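Fructose-bisphosphatase (Pyrococcus horikoshii, PDB 1VDW) probably hydrolyses fructose 1,6-bisphosphate to fructose 6-phosphate and phosphate with magnesium as cofactor, and belongs to the inositol monophosphatase superfamily. Local coordinates at residues Lys141-Ala146 with Ala238-Glu243. Numbering follows the deposited sequence.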
loop_
_atom_site.group_PDB
_atom_site.type_symbol
_atom_site.label_atom_id
_atom_site.label_comp_id
_atom_site.label_asym_id
_atom_site.label_seq_id
_atom_site.Cartn_x
_atom_site.Cartn_y
_atom_site.Cartn_z
ATOM N N LYS A 141 -8.595 2.204 18.742
ATOM C CA LYS A 141 -7.469 2.532 19.607
ATOM C C LYS A 141 -6.228 1.837 19.079
ATOM O O LYS A 141 -6.326 0.854 18.342
ATOM C CB LYS A 141 -7.736 2.086 21.051
ATOM C CG LYS A 141 -7.951 0.593 21.226
ATOM C CD LYS A 141 -8.326 0.269 22.669
ATOM C CE LYS A 141 -8.646 -1.208 22.858
ATOM N NZ LYS A 141 -7.457 -2.082 22.658
ATOM N N VAL A 142 -5.059 2.353 19.438
ATOM C CA VAL A 142 -3.823 1.727 18.994
ATOM C C VAL A 142 -3.774 0.340 19.614
ATOM O O VAL A 142 -4.391 0.089 20.658
ATOM C CB VAL A 142 -2.570 2.529 19.431
ATOM C CG1 VAL A 142 -2.569 3.887 18.761
ATOM C CG2 VAL A 142 -2.528 2.681 20.956
ATOM N N ARG A 143 -3.074 -0.577 18.964
ATOM C CA ARG A 143 -2.971 -1.919 19.508
ATOM C C ARG A 143 -1.817 -1.986 20.495
ATOM O O ARG A 143 -0.936 -1.128 20.508
ATOM C CB ARG A 143 -2.755 -2.943 18.392
ATOM C CG ARG A 143 -1.402 -2.863 17.692
ATOM C CD ARG A 143 -1.341 -3.903 16.583
ATOM N NE ARG A 143 -0.096 -3.871 15.822
ATOM C CZ ARG A 143 0.027 -4.350 14.588
ATOM N NH1 ARG A 143 -1.020 -4.887 13.974
ATOM N NH2 ARG A 143 1.198 -4.315 13.973
ATOM N N GLU A 144 -1.843 -3.009 21.337
ATOM C CA GLU A 144 -0.783 -3.203 22.308
ATOM C C GLU A 144 0.376 -3.835 21.542
ATOM O O GLU A 144 0.159 -4.676 20.668
ATOM C CB GLU A 144 -1.266 -4.138 23.420
ATOM C CG GLU A 144 -0.495 -4.022 24.723
ATOM C CD GLU A 144 -1.085 -4.883 25.826
ATOM O OE1 GLU A 144 -0.655 -4.738 26.990
ATOM O OE2 GLU A 144 -1.976 -5.710 25.529
ATOM N N LEU A 145 1.598 -3.414 21.841
ATOM C CA LEU A 145 2.772 -3.971 21.175
ATOM C C LEU A 145 3.028 -5.344 21.788
ATOM O O LEU A 145 3.377 -5.446 22.964
ATOM C CB LEU A 145 3.986 -3.059 21.388
ATOM C CG LEU A 145 5.292 -3.457 20.694
ATOM C CD1 LEU A 145 5.078 -3.553 19.185
ATOM C CD2 LEU A 145 6.368 -2.431 21.025
ATOM N N ALA A 146 2.856 -6.397 20.996
ATOM C CA ALA A 146 3.039 -7.754 21.500
ATOM C C ALA A 146 3.885 -8.661 20.615
ATOM O O ALA A 146 3.923 -9.873 20.821
ATOM C CB ALA A 146 1.679 -8.397 21.744
ATOM N N ALA A 238 5.702 8.398 15.169
ATOM C CA ALA A 238 4.469 8.110 15.892
ATOM C C ALA A 238 4.447 6.630 16.233
ATOM O O ALA A 238 4.751 5.791 15.381
ATOM C CB ALA A 238 3.261 8.476 15.033
ATOM N N ALA A 239 4.081 6.299 17.465
ATOM C CA ALA A 239 4.063 4.902 17.868
ATOM C C ALA A 239 3.030 4.588 18.932
ATOM O O ALA A 239 2.456 5.483 19.553
ATOM C CB ALA A 239 5.456 4.485 18.354
ATOM N N ASN A 240 2.816 3.296 19.142
ATOM C CA ASN A 240 1.862 2.814 20.131
ATOM C C ASN A 240 2.593 2.394 21.402
ATOM O O ASN A 240 2.011 1.754 22.278
ATOM C CB ASN A 240 1.105 1.608 19.572
ATOM C CG ASN A 240 2.018 0.425 19.280
ATOM O OD1 ASN A 240 3.241 0.504 19.427
ATOM N ND2 ASN A 240 1.422 -0.680 18.855
ATOM N N ASN A 241 3.862 2.767 21.507
ATOM C CA ASN A 241 4.678 2.372 22.648
ATOM C C ASN A 241 5.861 3.327 22.778
ATOM O O ASN A 241 6.589 3.555 21.814
ATOM C CB ASN A 241 5.151 0.932 22.412
ATOM C CG ASN A 241 6.003 0.394 23.536
ATOM O OD1 ASN A 241 7.194 0.685 23.623
ATOM N ND2 ASN A 241 5.393 -0.404 24.405
ATOM N N GLU A 242 6.047 3.884 23.974
ATOM C CA GLU A 242 7.134 4.828 24.222
ATOM C C GLU A 242 8.519 4.210 24.044
ATOM O O GLU A 242 9.413 4.844 23.487
ATOM C CB GLU A 242 7.006 5.416 25.632
ATOM C CG GLU A 242 8.105 6.404 26.028
ATOM C CD GLU A 242 8.202 7.610 25.105
ATOM O OE1 GLU A 242 7.149 8.119 24.664
ATOM O OE2 GLU A 242 9.335 8.063 24.834
ATOM N N GLU A 243 8.701 2.980 24.513
ATOM C CA GLU A 243 9.999 2.325 24.382
ATOM C C GLU A 243 10.368 2.129 22.913
ATOM O O GLU A 243 11.517 2.324 22.525
ATOM C CB GLU A 243 10.003 0.971 25.097
ATOM C CG GLU A 243 11.370 0.298 25.117
ATOM C CD GLU A 243 11.354 -1.053 25.808
ATOM O OE1 GLU A 243 12.447 -1.623 26.017
ATOM O OE2 GLU A 243 10.254 -1.546 26.138
HETATM O O HOH W 1 -0.179 0.270 22.789
HETATM O O HOH W 2 2.167 -1.111 23.855
#
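V142 and N240 bring the two backbones together, with their CA atoms 5.9 Å apart. Further along, L145 lies across from N241. Segment 141-146 is extended loop, running from strand 138-140 of the large sheet toward strand 150-154 of the second sheet. Segment 238-243 runs from the end of strand 234-239 through a turn at N240 and N241 into the first residues of helix 242-250. No direct backbone-to-backbone bond joins them. Water 1 donates to both R143 O (2.8 Å) and N240 O. Water 2 accepts from L145 N and donates to N240 O over a longer 3.3 Å.

The side chain of N240 meets the loop through CB and the amide. Its CG sits between its own backbone N and carbonyl carbon (chi1 63°), which brings ND2 within 2.9 Å of R143 O. That bond is weak, bent to 121° at the hydrogen. ND2 has a further partner in D188 OD1. The guanidinium of R143 also turns to D188, as a salt bridge, and NH2 bonds Y90 OH of the second subunit. D188, just before strand 189-193, thus pairs with a side chain from each segment. Here the linker between the two main sheets of the inositol monophosphatase fold packs, at the surface, on the end of a strand of the second sheet, away from the predicted magnesium site.

V142 CB packs on N240 CB at 3.8 Å. L145 CD2 rests against CB and CG of N241, and the two side chains cross at about a right angle. N241 is the N-cap of helix 242-250. Its OD1 accepts a hydrogen bond from L244 N.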